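Local coordinates for Rio2 kinase (Chaetomium thermophilum, PDB 4GYI), which probably acts as an ATP-dependent atypical RIO-family serine/threonine kinase in maturation of the pre-40S ribosomal subunit, and is caught here with ADP, magnesium and a phosphoaspartate, at residues A169-G174 with P178-Q183; A216-L221 with R276-I281; Q261-D266 with D331-I336. All blocks are in the same frame, centred on the assembly; numbering follows the deposited sequence.

Interaction 1. Residues A169-G174 with P178-Q183; sequences ALYEEG and PEPIAQ. With EDO (1,2-ethanediol), chain E.
Hydroxyl O2 of the 1,2-ethanediol is gripped by both ends of the Gln183 amide: it accepts from Gln183 NE2 at 3.2 Å, with an N-H...O angle of 146°, and donates to Gln183 OE1 at 3.3 Å. The diol, probably from the crystallisation liquor, is also bonded to Arg157 NE. At the other end of 178-183 the protein makes its own contact, mostly with one aromatic ring. The chain of Glu179 passes over a face of Tyr171, its CA 4.0 Å from the ring centroid, a CH-pi contact. Farther out, Glu179 CB lies 3.6 Å from Tyr171 CE1, and Glu179 CG sits above the ring, offset toward the rim. With CG anti to the backbone N (chi1 170°) and the rest extended, the glutamate follows the ring outward until its OE1 lies 3.3 Å from Tyr171 OH, the carboxylate turned 40° from the ring plane. Pro180 CD comes obliquely to the inner end of the ring, 3.8 Å from Tyr171 CG. These residues bracket the turn from the C-helix of the kinase N-lobe (149-172) to the edge strand 180-184, where Gly174, the first residue to leave helical angles, closes a Schellman motif and Ile181 and Ala182, both facing Val189, form a classic beta bulge. Replacing Glu179 by alanine would probably uncover the outer part of the tyrosine ring and leave its hydroxyl without the neighbouring carboxylate. Pro180 also rests on Phe164, Met167 and Lys168 of the helix. Glu179 N is hydrogen-bonded to Ser191 OG, while the bond from CA to CB of Pro178 points away from the helix, and its ring touches Met190 and Ser191 and lines the ADP pocket.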
ATOM      1  N   ALA A 169       3.311  12.185  -6.566  1.00 34.21           N
ATOM      2  CA  ALA A 169       2.806  13.056  -7.629  1.00 37.13           C
ATOM      3  C   ALA A 169       1.633  13.874  -7.108  1.00 39.04           C
ATOM      4  O   ALA A 169       1.545  15.073  -7.343  1.00 44.23           O
ATOM      5  CB  ALA A 169       2.379  12.236  -8.872  1.00 34.69           C
ATOM      6  N   LEU A 170       0.740  13.225  -6.370  1.00 37.10           N
ATOM      7  CA  LEU A 170      -0.478  13.890  -5.936  1.00 27.14           C
ATOM      8  C   LEU A 170      -0.150  14.901  -4.860  1.00 27.38           C
ATOM      9  O   LEU A 170      -0.685  16.003  -4.846  1.00 33.97           O
ATOM     10  CB  LEU A 170      -1.497  12.872  -5.417  1.00 30.94           C
ATOM     11  CG  LEU A 170      -2.096  12.006  -6.519  1.00 32.94           C
ATOM     12  CD1 LEU A 170      -2.831  10.824  -5.934  1.00 33.72           C
ATOM     13  CD2 LEU A 170      -3.025  12.853  -7.384  1.00 34.42           C
ATOM     14  N   TYR A 171       0.732  14.513  -3.953  1.00 25.92           N
ATOM     15  CA  TYR A 171       1.119  15.395  -2.861  1.00 35.19           C
ATOM     16  C   TYR A 171       1.782  16.672  -3.393  1.00 39.63           C
ATOM     17  O   TYR A 171       1.499  17.770  -2.919  1.00 40.26           O
ATOM     18  CB  TYR A 171       2.060  14.673  -1.903  1.00 25.71           C
ATOM     19  CG  TYR A 171       2.452  15.507  -0.712  1.00 39.88           C
ATOM     20  CD1 TYR A 171       1.601  15.638   0.373  1.00 37.43           C
ATOM     21  CD2 TYR A 171       3.675  16.169  -0.671  1.00 44.93           C
ATOM     22  CE1 TYR A 171       1.946  16.410   1.466  1.00 44.71           C
ATOM     23  CE2 TYR A 171       4.031  16.941   0.422  1.00 48.04           C
ATOM     24  CZ  TYR A 171       3.159  17.057   1.488  1.00 49.26           C
ATOM     25  OH  TYR A 171       3.506  17.816   2.585  1.00 62.13           O
ATOM     26  N   GLU A 172       2.649  16.527  -4.386  1.00 44.58           N
ATOM     27  CA  GLU A 172       3.360  17.680  -4.947  1.00 43.50           C
ATOM     28  C   GLU A 172       2.453  18.591  -5.784  1.00 48.95           C
ATOM     29  O   GLU A 172       2.659  19.801  -5.839  1.00 62.27           O
ATOM     30  CB  GLU A 172       4.594  17.224  -5.725  1.00 47.06           C
ATOM     31  CG  GLU A 172       5.716  16.717  -4.817  1.00 60.08           C
ATOM     32  CD  GLU A 172       6.684  15.771  -5.527  1.00 82.70           C
ATOM     33  OE1 GLU A 172       6.364  15.306  -6.649  1.00 88.25           O
ATOM     34  OE2 GLU A 172       7.763  15.483  -4.956  1.00 86.26           O
ATOM     35  N   GLU A 173       1.427  18.023  -6.406  1.00 43.20           N
ATOM     36  CA  GLU A 173       0.449  18.842  -7.114  1.00 45.10           C
ATOM     37  C   GLU A 173      -0.510  19.617  -6.213  1.00 48.35           C
ATOM     38  O   GLU A 173      -1.299  20.422  -6.702  1.00 56.06           O
ATOM     39  CB  GLU A 173      -0.347  18.001  -8.103  1.00 49.73           C
ATOM     40  CG  GLU A 173       0.452  17.610  -9.303  1.00 66.80           C
ATOM     41  CD  GLU A 173       1.114  18.808  -9.949  1.00 72.76           C
ATOM     42  OE1 GLU A 173       2.352  18.933  -9.819  1.00 69.10           O
ATOM     43  OE2 GLU A 173       0.393  19.622 -10.571  1.00 74.61           O
ATOM     44  N   GLY A 174      -0.459  19.373  -4.912  1.00 44.81           N
ATOM     45  CA  GLY A 174      -1.362  20.044  -3.992  1.00 40.79           C
ATOM     46  C   GLY A 174      -2.648  19.293  -3.651  1.00 48.45           C
ATOM     47  O   GLY A 174      -3.567  19.875  -3.073  1.00 47.80           O
ATOM     48  N   PRO A 178      -1.884  11.892   2.092  1.00 33.39           N
ATOM     49  CA  PRO A 178      -0.852  11.904   3.132  1.00 34.67           C
ATOM     50  C   PRO A 178       0.493  12.285   2.535  1.00 33.04           C
ATOM     51  O   PRO A 178       0.707  12.069   1.349  1.00 30.62           O
ATOM     52  CB  PRO A 178      -0.811  10.441   3.607  1.00 29.28           C
ATOM     53  CG  PRO A 178      -2.126   9.868   3.200  1.00 32.95           C
ATOM     54  CD  PRO A 178      -2.475  10.558   1.914  1.00 32.47           C
ATOM     55  N   GLU A 179       1.399  12.846   3.328  1.00 32.08           N
ATOM     56  CA  GLU A 179       2.756  13.055   2.819  1.00 29.50           C
ATOM     57  C   GLU A 179       3.518  11.736   2.740  1.00 31.68           C
ATOM     58  O   GLU A 179       3.673  11.040   3.744  1.00 36.66           O
ATOM     59  CB  GLU A 179       3.544  14.039   3.681  1.00 34.09           C
ATOM     60  CG  GLU A 179       5.018  14.077   3.318  1.00 43.68           C
ATOM     61  CD  GLU A 179       5.807  15.071   4.150  1.00 59.65           C
ATOM     62  OE1 GLU A 179       5.186  15.987   4.727  1.00 53.03           O
ATOM     63  OE2 GLU A 179       7.046  14.938   4.220  1.00 72.36           O
ATOM     64  N   PRO A 180       3.997  11.385   1.545  1.00 33.22           N
ATOM     65  CA  PRO A 180       4.766  10.145   1.436  1.00 28.40           C
ATOM     66  C   PRO A 180       6.156  10.374   2.028  1.00 36.03           C
ATOM     67  O   PRO A 180       6.771  11.409   1.763  1.00 38.50           O
ATOM     68  CB  PRO A 180       4.859   9.928  -0.076  1.00 34.96           C
ATOM     69  CG  PRO A 180       4.874  11.337  -0.652  1.00 36.37           C
ATOM     70  CD  PRO A 180       3.999  12.172   0.293  1.00 33.54           C
ATOM     71  N   ILE A 181       6.658   9.435   2.818  1.00 29.10           N
ATOM     72  CA  ILE A 181       7.954   9.656   3.468  1.00 36.48           C
ATOM     73  C   ILE A 181       9.059   8.716   2.989  1.00 40.46           C
ATOM     74  O   ILE A 181      10.165   9.153   2.731  1.00 42.30           O
ATOM     75  CB  ILE A 181       7.835   9.587   4.998  1.00 38.00           C
ATOM     76  CG1 ILE A 181       6.879  10.680   5.496  1.00 36.07           C
ATOM     77  CG2 ILE A 181       9.205   9.730   5.647  1.00 35.49           C
ATOM     78  CD1 ILE A 181       6.427  10.486   6.930  1.00 36.08           C
ATOM     79  N   ALA A 182       8.769   7.426   2.871  1.00 40.01           N
ATOM     80  CA  ALA A 182       9.786   6.495   2.400  1.00 36.45           C
ATOM     81  C   ALA A 182       9.112   5.258   1.867  1.00 31.37           C
ATOM     82  O   ALA A 182       7.941   5.035   2.132  1.00 34.50           O
ATOM     83  CB  ALA A 182      10.735   6.131   3.523  1.00 41.88           C
ATOM     84  N   GLN A 183       9.849   4.442   1.127  1.00 31.74           N
ATOM     85  CA  GLN A 183       9.263   3.228   0.575  1.00 30.55           C
ATOM     86  C   GLN A 183      10.320   2.143   0.549  1.00 30.77           C
ATOM     87  O   GLN A 183      11.433   2.375   0.088  1.00 41.98           O
ATOM     88  CB  GLN A 183       8.712   3.498  -0.836  1.00 34.60           C
ATOM     89  CG  GLN A 183       7.986   2.317  -1.472  1.00 35.80           C
ATOM     90  CD  GLN A 183       8.926   1.351  -2.175  1.00 42.16           C
ATOM     91  OE1 GLN A 183       9.818   1.766  -2.910  1.00 37.61           O
ATOM     92  NE2 GLN A 183       8.737   0.057  -1.938  1.00 43.37           N
TER
HETATM   93  C1  EDO E 404      13.096  -2.708  -2.629  1.00 70.02           C
HETATM   94  O1  EDO E 404      12.404  -3.434  -3.661  1.00 78.41           O
HETATM   95  C2  EDO E 404      12.726  -1.230  -2.678  1.00 60.76           C
HETATM   96  O2  EDO E 404      11.425  -1.059  -3.261  1.00 66.11           O

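Interaction 2. Residues A216-L221 with R276-I281; sequences ALILRL and RDVQCI
Ile218 reaches across to helix 270-289 mainly with CD1, which lies 4.2 Å from Val278 CG2 and 4.2 Å from Ile281 CG1, and 4.5 Å from Asp277 CB; Ile218 CG2 is 4.4 Å from Val278 CG2. The side chain is drawn out straight, with CD1 anti to CA (chi2 163°), and this carries the methyl into contact with three residues of the other helix. Ile281 is bent at chi2 (-49°); CG1, not CD1, is its nearest atom to Ile218. Val278 offers only CG2, coming from the flank of its helix, whereas the bonds from CA to CB of Asp277 and Ile281 point toward the partner. The two helices, 207-223 and 270-289, are the E and F helices of the kinase C-lobe. Their segments 216-221 and 276-281 run nearly antiparallel at 169°, the axes 10.9 Å apart at closest, and the closest alpha carbons, those of Ile218 and Val278, are 7.7 Å from each other. Phe274, one turn before Val278 on helix 270-289, also packs on Ile218. Asp277 lends this contact only its aliphatic root. Its carboxylate faces the catalytic loop, where OD2 accepts from Gly229 N and OD1 from Phe231 N, as the F-helix aspartate does in protein kinases generally; Arg276 adds a bond from NH2 to Gly229 O. Ile281 in turn touches Phe231. Between the segments themselves there is no hydrogen bond, and the methyl and methylene contacts are all 4.2 Å or longer. The adhesion is therefore dispersive and lacks direction, joining the helices through buried hydrocarbon, while the side-chain hydrogen bonds of Asp277 and Arg276 go to the backbone of the loop that leads to the magnesium ligand Asn235.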
ATOM      1  N   ALA A 216     -15.809  17.256  -6.852  1.00 38.04           N
ATOM      2  CA  ALA A 216     -14.706  18.080  -7.351  1.00 34.31           C
ATOM      3  C   ALA A 216     -13.370  17.302  -7.313  1.00 36.76           C
ATOM      4  O   ALA A 216     -12.569  17.385  -8.246  1.00 40.19           O
ATOM      5  CB  ALA A 216     -14.603  19.427  -6.579  1.00 36.64           C
ATOM      6  N   LEU A 217     -13.143  16.521  -6.259  1.00 39.35           N
ATOM      7  CA  LEU A 217     -11.935  15.694  -6.206  1.00 42.64           C
ATOM      8  C   LEU A 217     -11.834  14.690  -7.361  1.00 30.38           C
ATOM      9  O   LEU A 217     -10.768  14.532  -7.950  1.00 33.95           O
ATOM     10  CB  LEU A 217     -11.808  14.949  -4.873  1.00 37.44           C
ATOM     11  CG  LEU A 217     -11.167  15.729  -3.735  1.00 47.99           C
ATOM     12  CD1 LEU A 217     -11.095  14.865  -2.495  1.00 39.26           C
ATOM     13  CD2 LEU A 217      -9.792  16.220  -4.144  1.00 45.13           C
ATOM     14  N   ILE A 218     -12.923  13.997  -7.663  1.00 32.23           N
ATOM     15  CA  ILE A 218     -12.895  13.016  -8.752  1.00 30.86           C
ATOM     16  C   ILE A 218     -12.621  13.710 -10.073  1.00 33.39           C
ATOM     17  O   ILE A 218     -11.829  13.227 -10.880  1.00 35.84           O
ATOM     18  CB  ILE A 218     -14.204  12.264  -8.868  1.00 36.20           C
ATOM     19  CG1 ILE A 218     -14.385  11.358  -7.655  1.00 31.83           C
ATOM     20  CG2 ILE A 218     -14.247  11.456 -10.185  1.00 32.08           C
ATOM     21  CD1 ILE A 218     -15.819  10.885  -7.473  1.00 32.27           C
ATOM     22  N   LEU A 219     -13.259  14.864 -10.270  1.00 37.18           N
ATOM     23  CA  LEU A 219     -13.036  15.656 -11.463  1.00 43.70           C
ATOM     24  C   LEU A 219     -11.626  16.247 -11.480  1.00 43.40           C
ATOM     25  O   LEU A 219     -10.983  16.274 -12.522  1.00 41.66           O
ATOM     26  CB  LEU A 219     -14.097  16.747 -11.607  1.00 36.99           C
ATOM     27  CG  LEU A 219     -15.527  16.223 -11.803  1.00 45.99           C
ATOM     28  CD1 LEU A 219     -16.526  17.375 -11.963  1.00 41.25           C
ATOM     29  CD2 LEU A 219     -15.627  15.274 -12.998  1.00 44.71           C
ATOM     30  N   ARG A 220     -11.127  16.696 -10.333  1.00 39.69           N
ATOM     31  CA  ARG A 220      -9.759  17.214 -10.300  1.00 36.33           C
ATOM     32  C   ARG A 220      -8.753  16.119 -10.642  1.00 37.28           C
ATOM     33  O   ARG A 220      -7.826  16.349 -11.425  1.00 43.64           O
ATOM     34  CB  ARG A 220      -9.408  17.861  -8.954  1.00 38.10           C
ATOM     35  CG  ARG A 220      -8.026  18.505  -8.962  1.00 38.67           C
ATOM     36  CD  ARG A 220      -7.700  19.264  -7.672  1.00 38.26           C
ATOM     37  NE  ARG A 220      -6.340  19.798  -7.741  1.00 51.25           N
ATOM     38  CZ  ARG A 220      -5.555  20.055  -6.693  1.00 58.47           C
ATOM     39  NH1 ARG A 220      -5.974  19.846  -5.443  1.00 39.55           N
ATOM     40  NH2 ARG A 220      -4.334  20.530  -6.905  1.00 63.54           N
ATOM     41  N   LEU A 221      -8.931  14.933 -10.056  1.00 31.33           N
ATOM     42  CA  LEU A 221      -8.090  13.789 -10.402  1.00 26.10           C
ATOM     43  C   LEU A 221      -8.119  13.527 -11.914  1.00 34.91           C
ATOM     44  O   LEU A 221      -7.072  13.361 -12.540  1.00 39.64           O
ATOM     45  CB  LEU A 221      -8.523  12.537  -9.642  1.00 31.90           C
ATOM     46  CG  LEU A 221      -8.082  12.346  -8.186  1.00 35.71           C
ATOM     47  CD1 LEU A 221      -8.799  11.152  -7.602  1.00 44.70           C
ATOM     48  CD2 LEU A 221      -6.571  12.135  -8.074  1.00 30.08           C
ATOM     49  N   ARG A 276     -17.888   4.126 -11.734  1.00 39.38           N
ATOM     50  CA  ARG A 276     -17.971   3.328 -10.527  1.00 37.13           C
ATOM     51  C   ARG A 276     -17.610   4.153  -9.293  1.00 40.69           C
ATOM     52  O   ARG A 276     -18.253   4.036  -8.254  1.00 37.46           O
ATOM     53  CB  ARG A 276     -17.068   2.113 -10.633  1.00 39.61           C
ATOM     54  CG  ARG A 276     -17.393   1.032  -9.627  1.00 49.63           C
ATOM     55  CD  ARG A 276     -16.517  -0.194  -9.853  1.00 47.64           C
ATOM     56  NE  ARG A 276     -15.130   0.073  -9.503  1.00 45.59           N
ATOM     57  CZ  ARG A 276     -14.131  -0.793  -9.663  1.00 48.94           C
ATOM     58  NH1 ARG A 276     -14.365  -1.997 -10.170  1.00 36.74           N
ATOM     59  NH2 ARG A 276     -12.897  -0.453  -9.311  1.00 42.76           N
ATOM     60  N   ASP A 277     -16.579   4.978  -9.408  1.00 29.16           N
ATOM     61  CA  ASP A 277     -16.210   5.889  -8.325  1.00 38.41           C
ATOM     62  C   ASP A 277     -17.373   6.841  -7.984  1.00 40.38           C
ATOM     63  O   ASP A 277     -17.774   6.968  -6.821  1.00 39.33           O
ATOM     64  CB  ASP A 277     -14.927   6.678  -8.677  1.00 35.65           C
ATOM     65  CG  ASP A 277     -13.616   5.851  -8.464  1.00 54.49           C
ATOM     66  OD1 ASP A 277     -13.673   4.733  -7.885  1.00 48.39           O
ATOM     67  OD2 ASP A 277     -12.520   6.341  -8.857  1.00 37.24           O
ATOM     68  N   VAL A 278     -17.918   7.497  -9.002  1.00 37.62           N
ATOM     69  CA  VAL A 278     -19.040   8.417  -8.811  1.00 36.44           C
ATOM     70  C   VAL A 278     -20.254   7.704  -8.184  1.00 38.41           C
ATOM     71  O   VAL A 278     -20.878   8.218  -7.256  1.00 41.03           O
ATOM     72  CB  VAL A 278     -19.455   9.063 -10.159  1.00 40.23           C
ATOM     73  CG1 VAL A 278     -20.763   9.819 -10.019  1.00 38.17           C
ATOM     74  CG2 VAL A 278     -18.349   9.967 -10.698  1.00 28.88           C
ATOM     75  N   GLN A 279     -20.587   6.517  -8.683  1.00 33.31           N
ATOM     76  CA  GLN A 279     -21.737   5.781  -8.160  1.00 36.97           C
ATOM     77  C   GLN A 279     -21.520   5.323  -6.716  1.00 45.92           C
ATOM     78  O   GLN A 279     -22.480   5.250  -5.950  1.00 39.73           O
ATOM     79  CB  GLN A 279     -22.089   4.592  -9.057  1.00 45.49           C
ATOM     80  CG  GLN A 279     -23.468   4.680  -9.724  1.00 66.17           C
ATOM     81  CD  GLN A 279     -23.705   5.995 -10.480  1.00 76.33           C
ATOM     82  OE1 GLN A 279     -24.720   6.662 -10.279  1.00 66.60           O
ATOM     83  NE2 GLN A 279     -22.772   6.359 -11.361  1.00 85.35           N
ATOM     84  N   CYS A 280     -20.270   5.026  -6.342  1.00 35.44           N
ATOM     85  CA  CYS A 280     -19.957   4.688  -4.949  1.00 38.88           C
ATOM     86  C   CYS A 280     -20.276   5.844  -4.003  1.00 41.10           C
ATOM     87  O   CYS A 280     -20.904   5.651  -2.957  1.00 40.63           O
ATOM     88  CB  CYS A 280     -18.487   4.286  -4.777  1.00 39.94           C
ATOM     89  SG  CYS A 280     -18.192   2.523  -4.980  1.00 72.30           S
ATOM     90  N   ILE A 281     -19.829   7.035  -4.385  1.00 34.67           N
ATOM     91  CA  ILE A 281     -20.130   8.255  -3.644  1.00 36.84           C
ATOM     92  C   ILE A 281     -21.645   8.506  -3.537  1.00 41.42           C
ATOM     93  O   ILE A 281     -22.171   8.702  -2.434  1.00 43.45           O
ATOM     94  CB  ILE A 281     -19.442   9.467  -4.293  1.00 37.80           C
ATOM     95  CG1 ILE A 281     -17.918   9.332  -4.179  1.00 37.83           C
ATOM     96  CG2 ILE A 281     -19.922  10.760  -3.671  1.00 38.04           C
ATOM     97  CD1 ILE A 281     -17.448   8.991  -2.794  1.00 40.81           C
TER

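Interaction 3. Residues Q261-D266 with D331-I336; sequences QMVSMD and DLEAAI
The two flat side-chain groups of Gln261 and Glu333 do not stack on each other. Glu333 OE1 only approaches Gln261 O and Val263 CG1, 4.1 Å from each, without a hydrogen bond. The Gln261 amide leads away from the helix, its NE2 hydrogen-bonded to His228 O and to the backbone O of the phosphoaspartate at position 258. The contact thus joins the stretch just after the metal-binding loop, the counterpart of the kinase DFG segment, to helix 326-341, the last helix modelled. The root of Gln261 meets that helix: Gln261 CB lies 3.8 Å from Ile336 CG2, and Ile336 CD1 comes 3.9 Å from Gln261 CA. Ile336 also touches Pro260. The bend at chi2 of Gln261 (-60°) helps turn its amide toward the active site, where the side chain lies about 6 Å from both ADP and magnesium at nearest atoms. Glu333 bends at chi2 as well (46°), which brings its end nearer, and its chain crosses Val263 at about a right angle. OE1 is buried here with no polar partner in the model. Val263 pairs through its backbone with Ile227 in a two-stranded antiparallel sheet, and Met262, its bond from CA to CB pointing away from helix 326-341, packs on Phe166 and Leu170 of helix 149-172. At the end of the strand, Ser264 forms an ST turn: its OG, also bonded to Asp316 OD2, accepts from Asp266 N at 2.8 Å, with an N-H...O angle of 162°.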
ATOM      1  N   GLN A 261      -4.283   0.980  -6.821  1.00 32.38           N
ATOM      2  CA  GLN A 261      -5.190   0.602  -7.912  1.00 34.94           C
ATOM      3  C   GLN A 261      -5.526   1.725  -8.907  1.00 30.24           C
ATOM      4  O   GLN A 261      -6.258   1.501  -9.864  1.00 31.58           O
ATOM      5  CB  GLN A 261      -6.490  -0.038  -7.377  1.00 33.94           C
ATOM      6  CG  GLN A 261      -7.488   0.947  -6.753  1.00 27.20           C
ATOM      7  CD  GLN A 261      -6.890   1.694  -5.558  1.00 35.57           C
ATOM      8  OE1 GLN A 261      -6.288   1.092  -4.670  1.00 39.06           O
ATOM      9  NE2 GLN A 261      -7.024   3.008  -5.558  1.00 27.47           N
ATOM     10  N   MET A 262      -4.994   2.918  -8.693  1.00 27.74           N
ATOM     11  CA  MET A 262      -5.244   4.024  -9.614  1.00 30.73           C
ATOM     12  C   MET A 262      -4.983   3.700 -11.066  1.00 35.45           C
ATOM     13  O   MET A 262      -4.043   2.994 -11.396  1.00 39.00           O
ATOM     14  CB  MET A 262      -4.392   5.222  -9.257  1.00 36.55           C
ATOM     15  CG  MET A 262      -4.823   5.899  -8.021  1.00 42.36           C
ATOM     16  SD  MET A 262      -4.124   7.536  -8.062  1.00 42.85           S
ATOM     17  CE  MET A 262      -5.586   8.462  -7.636  1.00 31.65           C
ATOM     18  N   VAL A 263      -5.834   4.220 -11.939  1.00 43.26           N
ATOM     19  CA  VAL A 263      -5.663   3.994 -13.365  1.00 45.23           C
ATOM     20  C   VAL A 263      -5.723   5.311 -14.114  1.00 51.58           C
ATOM     21  O   VAL A 263      -6.321   6.288 -13.644  1.00 47.41           O
ATOM     22  CB  VAL A 263      -6.711   3.024 -13.939  1.00 44.83           C
ATOM     23  CG1 VAL A 263      -6.748   1.751 -13.130  1.00 44.08           C
ATOM     24  CG2 VAL A 263      -8.081   3.662 -13.957  1.00 41.27           C
ATOM     25  N   SER A 264      -5.087   5.334 -15.280  1.00 45.30           N
ATOM     26  CA  SER A 264      -5.091   6.518 -16.116  1.00 42.62           C
ATOM     27  C   SER A 264      -6.445   6.728 -16.770  1.00 43.69           C
ATOM     28  O   SER A 264      -7.160   5.767 -17.048  1.00 46.04           O
ATOM     29  CB  SER A 264      -4.024   6.385 -17.198  1.00 48.22           C
ATOM     30  OG  SER A 264      -4.372   7.157 -18.314  1.00 45.11           O
ATOM     31  N   MET A 265      -6.789   7.981 -17.054  1.00 41.14           N
ATOM     32  CA  MET A 265      -8.021   8.261 -17.791  1.00 40.62           C
ATOM     33  C   MET A 265      -7.978   7.656 -19.193  1.00 47.71           C
ATOM     34  O   MET A 265      -8.996   7.597 -19.879  1.00 48.21           O
ATOM     35  CB  MET A 265      -8.291   9.769 -17.882  1.00 37.25           C
ATOM     36  CG  MET A 265      -8.803  10.396 -16.604  1.00 33.06           C
ATOM     37  SD  MET A 265     -10.562  10.121 -16.286  1.00 45.23           S
ATOM     38  CE  MET A 265     -11.259  10.996 -17.707  1.00 45.46           C
ATOM     39  N   ASP A 266      -6.797   7.214 -19.615  1.00 51.33           N
ATOM     40  CA  ASP A 266      -6.623   6.570 -20.917  1.00 61.26           C
ATOM     41  C   ASP A 266      -6.781   5.051 -20.856  1.00 60.52           C
ATOM     42  O   ASP A 266      -6.538   4.371 -21.849  1.00 52.11           O
ATOM     43  CB  ASP A 266      -5.238   6.889 -21.492  1.00 62.66           C
ATOM     44  CG  ASP A 266      -5.140   8.300 -22.031  1.00 70.81           C
ATOM     45  OD1 ASP A 266      -6.144   8.801 -22.580  1.00 72.81           O
ATOM     46  OD2 ASP A 266      -4.055   8.903 -21.907  1.00 75.32           O
ATOM     47  N   ASP A 331       0.922  -7.075 -14.646  1.00 41.25           N
ATOM     48  CA  ASP A 331       1.001  -8.028 -13.540  1.00 41.45           C
ATOM     49  C   ASP A 331       0.240  -7.487 -12.333  1.00 38.97           C
ATOM     50  O   ASP A 331      -0.643  -8.158 -11.797  1.00 33.08           O
ATOM     51  CB  ASP A 331       2.457  -8.320 -13.170  1.00 42.77           C
ATOM     52  CG  ASP A 331       3.126  -9.298 -14.131  1.00 55.18           C
ATOM     53  OD1 ASP A 331       2.408  -9.913 -14.933  1.00 66.23           O
ATOM     54  OD2 ASP A 331       4.363  -9.470 -14.080  1.00 56.14           O
ATOM     55  N   LEU A 332       0.573  -6.264 -11.930  1.00 34.84           N
ATOM     56  CA  LEU A 332      -0.075  -5.636 -10.788  1.00 36.95           C
ATOM     57  C   LEU A 332      -1.577  -5.456 -10.998  1.00 37.53           C
ATOM     58  O   LEU A 332      -2.361  -5.871 -10.150  1.00 34.71           O
ATOM     59  CB  LEU A 332       0.559  -4.287 -10.462  1.00 33.79           C
ATOM     60  CG  LEU A 332       0.026  -3.605  -9.191  1.00 37.02           C
ATOM     61  CD1 LEU A 332       0.196  -4.512  -7.935  1.00 22.24           C
ATOM     62  CD2 LEU A 332       0.725  -2.280  -9.007  1.00 33.36           C
ATOM     63  N   GLU A 333      -1.990  -4.852 -12.112  1.00 39.81           N
ATOM     64  CA  GLU A 333      -3.424  -4.662 -12.348  1.00 40.31           C
ATOM     65  C   GLU A 333      -4.194  -5.982 -12.358  1.00 37.37           C
ATOM     66  O   GLU A 333      -5.306  -6.065 -11.836  1.00 41.30           O
ATOM     67  CB  GLU A 333      -3.716  -3.836 -13.609  1.00 45.69           C
ATOM     68  CG  GLU A 333      -5.191  -3.464 -13.757  1.00 73.97           C
ATOM     69  CD  GLU A 333      -5.827  -2.934 -12.458  1.00 93.95           C
ATOM     70  OE1 GLU A 333      -5.338  -1.921 -11.904  1.00100.15           O
ATOM     71  OE2 GLU A 333      -6.825  -3.533 -11.991  1.00 93.80           O
ATOM     72  N   ALA A 334      -3.597  -7.028 -12.916  1.00 37.71           N
ATOM     73  CA  ALA A 334      -4.276  -8.312 -12.895  1.00 35.72           C
ATOM     74  C   ALA A 334      -4.461  -8.794 -11.457  1.00 32.79           C
ATOM     75  O   ALA A 334      -5.548  -9.224 -11.075  1.00 39.22           O
ATOM     76  CB  ALA A 334      -3.527  -9.342 -13.734  1.00 42.63           C
ATOM     77  N   ALA A 335      -3.415  -8.690 -10.645  1.00 31.90           N
ATOM     78  CA  ALA A 335      -3.501  -9.150  -9.259  1.00 28.14           C
ATOM     79  C   ALA A 335      -4.523  -8.330  -8.500  1.00 32.92           C
ATOM     80  O   ALA A 335      -5.319  -8.866  -7.721  1.00 40.63           O
ATOM     81  CB  ALA A 335      -2.149  -9.060  -8.566  1.00 24.90           C
ATOM     82  N   ILE A 336      -4.497  -7.027  -8.735  1.00 29.85           N
ATOM     83  CA  ILE A 336      -5.442  -6.121  -8.079  1.00 33.69           C
ATOM     84  C   ILE A 336      -6.885  -6.353  -8.482  1.00 37.07           C
ATOM     85  O   ILE A 336      -7.774  -6.405  -7.628  1.00 41.50           O
ATOM     86  CB  ILE A 336      -5.057  -4.653  -8.284  1.00 36.62           C
ATOM     87  CG1 ILE A 336      -3.955  -4.281  -7.284  1.00 40.10           C
ATOM     88  CG2 ILE A 336      -6.257  -3.741  -8.095  1.00 40.18           C
ATOM     89  CD1 ILE A 336      -3.473  -2.842  -7.404  1.00 41.87           C
TER

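How the interactions relate
Interaction 1 belongs to the N-lobe, where helix 149-172 turns into the edge strand of the five-stranded sheet; interactions 2 and 3 lie in the lower part of the kinase domain. Their centres are 17 to 20 Å apart. Interaction 1 closes before the others open, whereas the segments of 2 and 3 alternate along the chain, strand 263-264 leading on to helix 270-289. All three meet in one apolar knot: Leu170 CD2 is 3.7 Å from Leu221 CD2, and Met262 CE touches both leucines. Arg220 NH2 also comes 3.0 Å from Glu173 O. The C-helix is thereby packed against the C-lobe, and Pro178 of interaction 1 and Gln261 of interaction 3 both lie near ADP.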